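J domain-containing protein required for chloroplast accumulation response 1 (Arabidopsis thaliana, PDB 3AG7) supplies a J-domain co-chaperone activity needed for chloroplast photorelocation movement and acts by modulating the distribution, appearance and disappearance of chloroplast actin filaments. Local coordinates at residues Ala13-Trp18 with Glu87-Leu92; Leu29-Gln34 with Val46-Met51; Ile36-Ser41 with Lys83-Lys88; Lys59-Ala64 with Leu92-Trp97. All blocks are in the same frame, centred on the assembly; numbering follows the deposited sequence.

Contact 1: Ala13-Trp18 with Glu87-Leu92; sequences AKIRKW and EKVFEL
Ile15 and Trp18, one helical turn apart, face Lys88, Val89 and Leu92 where helix 5-19 runs beside helix 80-100 in this auxilin-like J domain, the C-terminal piece of the protein. The short helical segments are nearly parallel, crossing at -26° with axes 10.8 Å apart, and side chains from both helices bridge that distance. Packing is closest at Ile15. Its two branches divide the work: CD1 drives across the Lys88 chain at about a right angle, reaching CB at 3.5 Å, while CG2 meets CD1 of Leu92 at 3.9 Å. Trp18 packs less closely, its six-membered ring presenting CZ3 to Val89 and Leu92, with Leu92 CD1 at the ring edge, near its plane. The solvent side is looser. Lys88 offers only the root of its chain; a bend at chi2 (-57°) turns the rest away from helix 5-19, and its ammonium lies at long salt-bridge range from Glu87. No hydrogen bond joins the two segments, so their direct meeting is one of apolar packing. The buried indole nitrogen is nevertheless satisfied from outside the pair: NE1 of Trp18 hydrogen-bonds to the carbonyl O of Thr32.

Contact 2: Leu29-Gln34 with Val46-Met51; sequences LLSTLQ and VPLMDM
Leu30 and Ser31 receive the methyl end of Met51 where the type I beta turn Leu30-Leu33, leaving helix 26-30, meets the loop that leads to helix 54-68 of the J domain. The first shell is van der Waals contact, part of it with backbone atoms. CE of Met51 lies 3.8 Å from CB of Leu30 and 3.7 Å from the backbone N of Ser31, so the methyl sits against the start of the turn rather than over the leucine tip. Ser31 is touched from two more directions: its CA makes a CH...O contact with the carbonyl O of Val46 (3.4 Å, 149° at the hydrogen), and its OG and CB meet the CD2 methyl of Leu48, OG at 3.8 Å.

The second shell explains these positions. Met51 places CG between its backbone N and carbonyl carbon (chi1 59°) and then bends at chi3, which brings sulfur and methyl up to the turn. Its backbone is held at both ends, Met51 N bonding to Leu48 O and Met51 O accepting from NE of Arg27. The Ser31 hydroxyl turns back to its own helix and hydrogen-bonds to Arg27 O; toward Leu48 it makes van der Waals contact. Leu30 also packs on Ser60 and Ala64 of helix 54-68. With no direct hydrogen bond between the segments, a water makes the polar link: it donates to Leu30 O at 2.7 Å and accepts from Val46 N at 3.0 Å.

Contact 3: Ile36-Ser41 with Lys83-Lys88; sequences ILWSGS and KYMAEK
Met85 reaches Trp38 and Ile36 through unusual torsions, with chi1 at -145° and chi3 at 96°, both away from the staggered values. Its CE is modelled 2.9 Å from the carbonyl O of Ile36, too short for a comfortable methyl-to-oxygen contact, so the exact place of the methyl is doubtful. The general setting is clearer: the thioether projects from helix 80-100 toward the loop 36-41 and approaches the rim of an indole. SD lies 5.4 Å from the centroid of the six-membered ring of Trp38 and 81° off its normal, which makes this a Met-aromatic contact of the edge type. As modelled, the methyl lies at the same rim, beside CE3 and CZ3 of the indole, and the two side chains run alongside each other in opposite senses.

Farther round the ring, CH2 of Trp38 approaches CB of Ala86 at 4.3 Å, again near the ring plane. Trp38 itself opens a type II beta turn to Ser41, in which Gly40 takes a positive phi; the turn brings CB of Ser41 over one indole face, near the rim. Helix 70-75 adds Leu73 to both Trp38 and Ala86, while Met85 also touches Ile11 of helix 5-19, so the loop is packed into a corner among helices. The chemistry is that of dispersion and a polarisable sulfur: without hydrogen bonds across the segments, the loop meets the helix through shape and apolar contact.

Contact 4: Lys59-Ala64 with Leu92-Trp97; sequences KSYQRA and LLQEAW
Tyr61 lays its ring flat on the indole of Trp97, the dominant feature of the meeting between helices 54-68 and 80-100. The phenol and the five-membered ring form an offset stack, with centroids 3.9 Å apart and planes only 5° from parallel. CE2 of Tyr61 stands over the centre of the Trp97 indole, 3.4 Å from CD2, while the phenol CG lies equally far from CE3; contact thus extends along the tyrosine from its root to its hydroxyl. Tyr61 holds CG anti to the backbone N (chi1 180°) and Trp97 does the same, sending the rings across the gap between helices, where the side chains cross at about a right angle. Arg58, about a turn before Tyr61, touches Trp97 as well. The tyrosine hydroxyl end passes beside Gln94, its OH 4.0 Å from NE2, while CE1 comes 4.1 Å from the carbonyl O of Leu93.

One helical turn later, Ala64 carries the contact inward. Its CB meets CD1 of Leu93 at 3.8 Å, and Leu93 also packs on Ile26, Leu29 and Leu68. The segment axes run 11.5 Å apart with N-to-C directions at 156°, a gap that the two stacked rings help to fill. This is the antiparallel helical hairpin of the J-domain fold, whose connecting region in this family carries the His-Pro-Asp motif.

Helix 80-100 is the common beam of three contacts: its residues 83-88 serve contact 3, 87-92 contact 1 and 92-97 contact 4. Contacts 1 and 3 have centres about 9 Å apart and share Glu87 and Lys88, whereas contact 4 lies about 13 Å from contact 1, across the chain's centre. Contact 2 has neither segment on that helix, yet its Leu29 packs on Leu92, Leu93 and Ala96. Along the chain, contact 2 is nested within contact 1 and closes before contact 4 opens, while contacts 1 and 4 cross. Contact 4 closes the J-domain hairpin, contacts 1 and 3 join the N-terminal helix and the loop to it, and contact 2 ties that loop to the end of helix 26-30.

Contact 1: Ala13-Trp18 with Glu87-Leu92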
# COMPACT_ATOMS: atom_id res chain seq x y z
N ALA A 13 3.08 3.51 -13.70
CA ALA A 13 4.00 2.46 -14.15
C ALA A 13 4.77 1.84 -12.98
O ALA A 13 4.96 0.62 -12.93
CB ALA A 13 4.96 3.00 -15.20
N LYS A 14 5.18 2.65 -12.03
CA LYS A 14 5.87 2.11 -10.87
C LYS A 14 4.95 1.23 -10.06
O LYS A 14 5.36 0.18 -9.57
CB LYS A 14 6.53 3.16 -9.99
CG LYS A 14 7.45 2.48 -8.92
CD LYS A 14 8.16 3.50 -8.08
CE LYS A 14 9.25 2.88 -7.20
NZ LYS A 14 9.88 3.95 -6.37
N ILE A 15 3.70 1.65 -9.92
CA ILE A 15 2.78 0.84 -9.16
C ILE A 15 2.50 -0.49 -9.86
O ILE A 15 2.45 -1.53 -9.19
CB ILE A 15 1.48 1.58 -8.86
CG1 ILE A 15 1.79 2.74 -7.91
CG2 ILE A 15 0.49 0.60 -8.19
CD1 ILE A 15 0.67 3.72 -7.80
N ARG A 16 2.41 -0.47 -11.19
CA ARG A 16 2.22 -1.71 -11.98
C ARG A 16 3.38 -2.68 -11.81
O ARG A 16 3.15 -3.89 -11.62
CB ARG A 16 2.00 -1.42 -13.47
CG ARG A 16 0.58 -1.01 -13.83
CD ARG A 16 0.43 -0.83 -15.36
NE ARG A 16 1.53 -0.10 -16.00
CZ ARG A 16 1.44 1.16 -16.45
NH1 ARG A 16 0.31 1.81 -16.32
NH2 ARG A 16 2.46 1.76 -17.03
N LYS A 17 4.60 -2.17 -11.85
CA LYS A 17 5.80 -2.99 -11.76
C LYS A 17 5.87 -3.54 -10.34
O LYS A 17 6.08 -4.73 -10.15
CB LYS A 17 7.05 -2.19 -12.14
CG LYS A 17 8.38 -2.82 -11.76
CD LYS A 17 9.54 -1.80 -11.67
CE LYS A 17 9.29 -0.63 -10.67
NZ LYS A 17 8.63 -0.94 -9.33
N TRP A 18 5.55 -2.69 -9.37
CA TRP A 18 5.61 -3.12 -7.97
C TRP A 18 4.56 -4.20 -7.63
O TRP A 18 4.85 -5.17 -6.92
CB TRP A 18 5.54 -1.92 -7.04
CG TRP A 18 5.44 -2.32 -5.56
CD1 TRP A 18 6.47 -2.66 -4.73
CD2 TRP A 18 4.26 -2.37 -4.78
NE1 TRP A 18 6.00 -2.97 -3.49
CE2 TRP A 18 4.64 -2.80 -3.49
CE3 TRP A 18 2.92 -2.11 -5.04
CZ2 TRP A 18 3.71 -2.95 -2.46
CZ3 TRP A 18 2.01 -2.30 -4.05
CH2 TRP A 18 2.40 -2.71 -2.77
N GLU A 87 -3.87 6.25 -3.34
CA GLU A 87 -5.18 5.74 -3.73
C GLU A 87 -5.01 4.44 -4.53
O GLU A 87 -5.74 3.45 -4.32
CB GLU A 87 -5.92 6.79 -4.56
CG GLU A 87 -7.24 6.34 -5.17
CD GLU A 87 -7.85 7.41 -6.09
OE1 GLU A 87 -7.92 7.17 -7.31
OE2 GLU A 87 -8.19 8.52 -5.62
N LYS A 88 -4.00 4.42 -5.40
CA LYS A 88 -3.77 3.19 -6.18
C LYS A 88 -3.30 2.06 -5.29
O LYS A 88 -3.74 0.94 -5.45
CB LYS A 88 -2.79 3.41 -7.29
CG LYS A 88 -3.25 4.44 -8.29
CD LYS A 88 -4.58 4.08 -8.89
CE LYS A 88 -5.08 5.25 -9.73
NZ LYS A 88 -6.45 4.99 -10.25
N VAL A 89 -2.37 2.34 -4.37
CA VAL A 89 -1.86 1.29 -3.50
C VAL A 89 -2.95 0.79 -2.53
O VAL A 89 -3.12 -0.42 -2.28
CB VAL A 89 -0.62 1.77 -2.73
CG1 VAL A 89 -0.18 0.73 -1.73
CG2 VAL A 89 0.52 2.08 -3.75
N PHE A 90 -3.75 1.74 -2.05
CA PHE A 90 -4.81 1.44 -1.11
C PHE A 90 -5.86 0.56 -1.76
O PHE A 90 -6.37 -0.34 -1.12
CB PHE A 90 -5.45 2.76 -0.63
CG PHE A 90 -6.40 2.58 0.50
CD1 PHE A 90 -5.95 2.14 1.74
CD2 PHE A 90 -7.74 2.82 0.32
CE1 PHE A 90 -6.83 1.99 2.78
CE2 PHE A 90 -8.64 2.64 1.40
CZ PHE A 90 -8.18 2.21 2.59
N GLU A 91 -6.21 0.85 -3.01
CA GLU A 91 -7.11 -0.06 -3.78
C GLU A 91 -6.60 -1.50 -3.78
O GLU A 91 -7.38 -2.44 -3.54
CB GLU A 91 -7.29 0.40 -5.22
CG GLU A 91 -8.08 1.67 -5.35
CD GLU A 91 -8.24 2.09 -6.82
OE1 GLU A 91 -7.55 1.52 -7.72
OE2 GLU A 91 -9.07 2.99 -7.07
N LEU A 92 -5.30 -1.69 -4.03
CA LEU A 92 -4.69 -3.03 -4.05
C LEU A 92 -4.77 -3.67 -2.69
O LEU A 92 -5.15 -4.83 -2.58
CB LEU A 92 -3.24 -2.98 -4.53
CG LEU A 92 -3.06 -2.59 -6.00
CD1 LEU A 92 -1.65 -2.05 -6.24
CD2 LEU A 92 -3.36 -3.77 -6.93

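Contact 2: Leu29-Gln34 with Val46-Met51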
# COMPACT_ATOMS: atom_id res chain seq x y z
N LEU A 29 1.95 -7.79 -0.65
CA LEU A 29 1.90 -6.31 -0.67
C LEU A 29 2.47 -5.74 0.62
O LEU A 29 3.37 -4.90 0.57
CB LEU A 29 0.47 -5.81 -0.84
CG LEU A 29 -0.23 -6.27 -2.13
CD1 LEU A 29 -1.71 -5.87 -2.07
CD2 LEU A 29 0.47 -5.73 -3.43
N LEU A 30 2.00 -6.21 1.77
CA LEU A 30 2.47 -5.66 3.07
C LEU A 30 4.00 -5.82 3.29
O LEU A 30 4.65 -4.89 3.79
CB LEU A 30 1.73 -6.28 4.27
CG LEU A 30 0.23 -5.97 4.41
CD1 LEU A 30 -0.41 -6.88 5.51
CD2 LEU A 30 0.03 -4.47 4.69
N SER A 31 4.54 -6.97 2.93
CA SER A 31 5.95 -7.30 3.12
C SER A 31 6.88 -6.52 2.16
O SER A 31 8.12 -6.59 2.28
CB SER A 31 6.20 -8.82 2.97
OG SER A 31 5.99 -9.22 1.64
N THR A 32 6.29 -5.81 1.20
CA THR A 32 7.07 -5.06 0.20
C THR A 32 6.67 -3.57 0.05
O THR A 32 7.16 -2.89 -0.85
CB THR A 32 7.01 -5.69 -1.21
OG1 THR A 32 5.65 -5.70 -1.71
CG2 THR A 32 7.62 -7.10 -1.20
N LEU A 33 5.90 -3.04 1.01
CA LEU A 33 5.49 -1.63 0.93
C LEU A 33 6.64 -0.64 0.92
O LEU A 33 6.49 0.45 0.37
CB LEU A 33 4.53 -1.27 2.07
CG LEU A 33 3.05 -1.61 1.83
CD1 LEU A 33 2.32 -1.29 3.10
CD2 LEU A 33 2.47 -0.81 0.66
N GLN A 34 7.79 -1.03 1.45
CA GLN A 34 8.95 -0.13 1.57
C GLN A 34 9.54 0.14 0.19
O GLN A 34 10.33 1.08 0.01
CB GLN A 34 10.00 -0.71 2.53
CG GLN A 34 10.60 -2.03 2.09
CD GLN A 34 9.90 -3.24 2.69
OE1 GLN A 34 8.67 -3.35 2.67
NE2 GLN A 34 10.70 -4.18 3.22
N VAL A 46 8.25 -5.01 7.30
CA VAL A 46 7.73 -6.15 8.05
C VAL A 46 8.01 -7.38 7.19
O VAL A 46 7.46 -7.47 6.11
CB VAL A 46 6.16 -6.06 8.38
CG1 VAL A 46 5.75 -7.21 9.31
CG2 VAL A 46 5.74 -4.72 9.00
N PRO A 47 8.87 -8.32 7.64
CA PRO A 47 9.26 -9.52 6.89
C PRO A 47 8.12 -10.54 6.91
O PRO A 47 7.24 -10.43 7.77
CB PRO A 47 10.44 -10.06 7.70
CG PRO A 47 10.19 -9.57 9.10
CD PRO A 47 9.51 -8.26 8.98
N LEU A 48 8.12 -11.50 6.00
CA LEU A 48 7.04 -12.49 5.97
C LEU A 48 6.90 -13.20 7.33
O LEU A 48 5.80 -13.54 7.74
CB LEU A 48 7.28 -13.51 4.86
CG LEU A 48 7.09 -13.09 3.38
CD1 LEU A 48 7.58 -14.17 2.39
CD2 LEU A 48 5.60 -12.71 3.06
N MET A 49 8.02 -13.42 8.03
CA MET A 49 7.98 -14.18 9.25
C MET A 49 7.27 -13.44 10.38
O MET A 49 6.92 -14.08 11.37
CB MET A 49 9.40 -14.58 9.66
CG MET A 49 9.94 -15.70 8.73
SD MET A 49 9.24 -17.33 9.11
CE MET A 49 10.05 -17.71 10.65
N ASP A 50 7.07 -12.13 10.23
CA ASP A 50 6.35 -11.35 11.23
C ASP A 50 4.88 -11.11 10.86
O ASP A 50 4.18 -10.34 11.53
CB ASP A 50 7.03 -10.00 11.48
CG ASP A 50 8.36 -10.12 12.20
OD1 ASP A 50 8.66 -11.18 12.78
OD2 ASP A 50 9.08 -9.10 12.21
N MET A 51 4.40 -11.79 9.83
CA MET A 51 3.00 -11.65 9.40
C MET A 51 2.44 -13.02 9.04
O MET A 51 1.85 -13.22 7.95
CB MET A 51 2.88 -10.63 8.25
CG MET A 51 3.69 -10.98 7.01
SD MET A 51 3.45 -9.80 5.64
CE MET A 51 4.17 -8.33 6.32
O HOH W 1 7.12 -4.22 4.66

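Contact 3: Ile36-Ser41 with Lys83-Lys88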
# COMPACT_ATOMS: atom_id res chain seq x y z
N ILE A 36 7.56 0.75 -2.48
CA ILE A 36 6.65 1.61 -3.26
C ILE A 36 6.36 2.93 -2.53
O ILE A 36 6.20 3.98 -3.16
CB ILE A 36 5.34 0.85 -3.68
CG1 ILE A 36 4.50 1.64 -4.71
CG2 ILE A 36 4.49 0.47 -2.51
CD1 ILE A 36 5.19 1.82 -6.06
N LEU A 37 6.37 2.92 -1.20
CA LEU A 37 6.08 4.16 -0.51
C LEU A 37 7.24 5.16 -0.51
O LEU A 37 8.41 4.77 -0.54
CB LEU A 37 5.64 3.87 0.92
CG LEU A 37 4.36 3.01 1.00
CD1 LEU A 37 4.00 2.82 2.41
CD2 LEU A 37 3.22 3.70 0.24
N TRP A 38 6.91 6.44 -0.43
CA TRP A 38 7.93 7.50 -0.35
C TRP A 38 8.63 7.55 1.01
O TRP A 38 8.14 6.99 1.99
CB TRP A 38 7.28 8.85 -0.63
CG TRP A 38 6.13 9.13 0.25
CD1 TRP A 38 6.14 9.76 1.48
CD2 TRP A 38 4.78 8.76 0.01
NE1 TRP A 38 4.87 9.80 1.99
CE2 TRP A 38 4.01 9.23 1.09
CE3 TRP A 38 4.12 8.13 -1.06
CZ2 TRP A 38 2.62 9.02 1.18
CZ3 TRP A 38 2.75 7.94 -0.98
CH2 TRP A 38 2.01 8.41 0.11
N SER A 39 9.73 8.31 1.08
CA SER A 39 10.45 8.53 2.35
C SER A 39 9.60 9.12 3.47
O SER A 39 8.91 10.11 3.28
CB SER A 39 11.66 9.45 2.11
OG SER A 39 12.83 8.83 2.61
N GLY A 40 9.71 8.55 4.67
CA GLY A 40 9.06 9.15 5.84
C GLY A 40 7.55 9.09 5.76
O GLY A 40 6.86 9.85 6.41
N SER A 41 7.04 8.11 5.01
CA SER A 41 5.62 7.81 5.05
C SER A 41 5.29 7.34 6.46
O SER A 41 4.16 7.51 6.93
CB SER A 41 5.27 6.72 4.02
OG SER A 41 6.00 5.52 4.23
N LYS A 83 -1.23 11.56 -2.74
CA LYS A 83 -2.59 11.07 -2.58
C LYS A 83 -2.98 10.16 -3.73
O LYS A 83 -3.62 9.13 -3.54
CB LYS A 83 -3.57 12.23 -2.44
CG LYS A 83 -3.44 12.82 -1.02
CD LYS A 83 -4.40 13.94 -0.76
CE LYS A 83 -3.93 15.24 -1.37
NZ LYS A 83 -4.78 16.32 -0.81
N TYR A 84 -2.67 10.58 -4.94
CA TYR A 84 -2.87 9.72 -6.10
C TYR A 84 -2.17 8.35 -5.98
O TYR A 84 -2.82 7.30 -6.14
CB TYR A 84 -2.42 10.44 -7.38
CG TYR A 84 -2.65 9.63 -8.63
CD1 TYR A 84 -3.87 9.71 -9.33
CD2 TYR A 84 -1.73 8.67 -9.03
CE1 TYR A 84 -4.07 8.95 -10.49
CE2 TYR A 84 -1.92 7.94 -10.18
CZ TYR A 84 -3.09 8.05 -10.89
OH TYR A 84 -3.30 7.25 -12.00
N MET A 85 -0.88 8.33 -5.62
CA MET A 85 -0.15 7.09 -5.49
C MET A 85 -0.80 6.23 -4.42
O MET A 85 -1.00 5.02 -4.62
CB MET A 85 1.31 7.41 -5.09
CG MET A 85 2.32 6.50 -5.68
SD MET A 85 3.94 7.00 -5.11
CE MET A 85 4.06 5.86 -3.74
N ALA A 86 -1.14 6.86 -3.30
CA ALA A 86 -1.74 6.13 -2.17
C ALA A 86 -3.07 5.51 -2.57
O ALA A 86 -3.40 4.43 -2.15
CB ALA A 86 -1.94 7.06 -0.99
N GLU A 87 -3.87 6.25 -3.34
CA GLU A 87 -5.18 5.74 -3.73
C GLU A 87 -5.01 4.44 -4.53
O GLU A 87 -5.74 3.45 -4.32
CB GLU A 87 -5.92 6.79 -4.56
CG GLU A 87 -7.24 6.34 -5.17
CD GLU A 87 -7.85 7.41 -6.09
OE1 GLU A 87 -7.92 7.17 -7.31
OE2 GLU A 87 -8.19 8.52 -5.62
N LYS A 88 -4.00 4.42 -5.40
CA LYS A 88 -3.77 3.19 -6.18
C LYS A 88 -3.30 2.06 -5.29
O LYS A 88 -3.74 0.94 -5.45
CB LYS A 88 -2.79 3.41 -7.29
CG LYS A 88 -3.25 4.44 -8.29
CD LYS A 88 -4.58 4.08 -8.89
CE LYS A 88 -5.08 5.25 -9.73
NZ LYS A 88 -6.45 4.99 -10.25

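Contact 4: Lys59-Ala64 with Leu92-Trp97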
# COMPACT_ATOMS: atom_id res chain seq x y z
N LYS A 59 -2.64 -6.71 12.23
CA LYS A 59 -1.91 -5.59 12.76
C LYS A 59 -1.15 -4.79 11.69
O LYS A 59 -1.17 -3.53 11.67
CB LYS A 59 -0.96 -6.05 13.85
CG LYS A 59 -0.28 -4.87 14.49
CD LYS A 59 0.28 -5.28 15.81
CE LYS A 59 -0.50 -4.61 16.92
NZ LYS A 59 0.47 -4.38 18.00
N SER A 60 -0.51 -5.52 10.78
CA SER A 60 0.26 -4.89 9.72
C SER A 60 -0.68 -4.18 8.75
O SER A 60 -0.40 -3.09 8.25
CB SER A 60 1.11 -5.95 9.02
OG SER A 60 2.27 -6.27 9.78
N TYR A 61 -1.84 -4.77 8.53
CA TYR A 61 -2.85 -4.11 7.70
C TYR A 61 -3.32 -2.81 8.32
O TYR A 61 -3.36 -1.76 7.67
CB TYR A 61 -4.04 -5.03 7.51
CG TYR A 61 -5.11 -4.40 6.67
CD1 TYR A 61 -4.91 -4.15 5.33
CD2 TYR A 61 -6.34 -4.06 7.22
CE1 TYR A 61 -5.89 -3.56 4.55
CE2 TYR A 61 -7.36 -3.49 6.42
CZ TYR A 61 -7.09 -3.22 5.11
OH TYR A 61 -8.06 -2.67 4.29
N GLN A 62 -3.58 -2.83 9.62
CA GLN A 62 -3.96 -1.60 10.34
C GLN A 62 -2.89 -0.51 10.15
O GLN A 62 -3.19 0.66 9.84
CB GLN A 62 -4.14 -1.92 11.83
CG GLN A 62 -4.46 -0.70 12.66
CD GLN A 62 -4.25 -0.95 14.11
OE1 GLN A 62 -4.62 -2.01 14.63
NE2 GLN A 62 -3.74 0.05 14.79
N ARG A 63 -1.63 -0.87 10.35
CA ARG A 63 -0.56 0.09 10.16
C ARG A 63 -0.55 0.70 8.77
O ARG A 63 -0.31 1.90 8.64
CB ARG A 63 0.78 -0.52 10.54
CG ARG A 63 0.84 -0.84 12.02
CD ARG A 63 2.28 -0.80 12.51
NE ARG A 63 2.41 -1.15 13.92
CZ ARG A 63 2.73 -2.37 14.36
NH1 ARG A 63 2.94 -3.33 13.48
NH2 ARG A 63 2.82 -2.63 15.66
N ALA A 64 -0.76 -0.13 7.75
CA ALA A 64 -0.83 0.36 6.36
C ALA A 64 -2.04 1.29 6.15
O ALA A 64 -1.92 2.31 5.48
CB ALA A 64 -0.87 -0.82 5.34
N LEU A 92 -5.30 -1.69 -4.03
CA LEU A 92 -4.69 -3.03 -4.05
C LEU A 92 -4.77 -3.67 -2.69
O LEU A 92 -5.15 -4.83 -2.58
CB LEU A 92 -3.24 -2.98 -4.53
CG LEU A 92 -3.06 -2.59 -6.00
CD1 LEU A 92 -1.65 -2.05 -6.24
CD2 LEU A 92 -3.36 -3.77 -6.93
N LEU A 93 -4.46 -2.88 -1.66
CA LEU A 93 -4.48 -3.39 -0.28
C LEU A 93 -5.88 -3.85 0.10
O LEU A 93 -6.06 -4.94 0.66
CB LEU A 93 -3.95 -2.33 0.69
CG LEU A 93 -2.43 -2.17 0.66
CD1 LEU A 93 -1.99 -1.12 1.67
CD2 LEU A 93 -1.69 -3.48 0.97
N GLN A 94 -6.90 -3.03 -0.23
CA GLN A 94 -8.26 -3.40 0.17
C GLN A 94 -8.72 -4.70 -0.49
O GLN A 94 -9.44 -5.49 0.12
CB GLN A 94 -9.24 -2.28 -0.18
CG GLN A 94 -9.11 -1.08 0.68
CD GLN A 94 -10.47 -0.51 1.05
OE1 GLN A 94 -11.04 0.29 0.31
NE2 GLN A 94 -11.00 -0.95 2.20
N GLU A 95 -8.37 -4.86 -1.76
CA GLU A 95 -8.78 -6.03 -2.55
C GLU A 95 -8.10 -7.23 -1.91
O GLU A 95 -8.70 -8.30 -1.79
CB GLU A 95 -8.31 -5.83 -4.02
CG GLU A 95 -8.46 -7.07 -4.99
CD GLU A 95 -7.50 -7.13 -6.27
OE1 GLU A 95 -6.55 -6.30 -6.56
OE2 GLU A 95 -7.73 -8.12 -7.03
N ALA A 96 -6.84 -7.05 -1.49
CA ALA A 96 -6.11 -8.17 -0.90
C ALA A 96 -6.58 -8.53 0.50
O ALA A 96 -6.62 -9.71 0.86
CB ALA A 96 -4.58 -7.89 -0.91
N TRP A 97 -6.95 -7.52 1.28
CA TRP A 97 -7.55 -7.69 2.61
C TRP A 97 -8.84 -8.49 2.55
O TRP A 97 -9.07 -9.45 3.33
CB TRP A 97 -7.83 -6.30 3.19
CG TRP A 97 -8.60 -6.26 4.49
CD1 TRP A 97 -9.84 -5.73 4.70
CD2 TRP A 97 -8.13 -6.69 5.79
NE1 TRP A 97 -10.19 -5.83 6.03
CE2 TRP A 97 -9.16 -6.40 6.72
CE3 TRP A 97 -6.95 -7.28 6.25
CZ2 TRP A 97 -9.04 -6.68 8.08
CZ3 TRP A 97 -6.84 -7.58 7.61
CH2 TRP A 97 -7.89 -7.28 8.51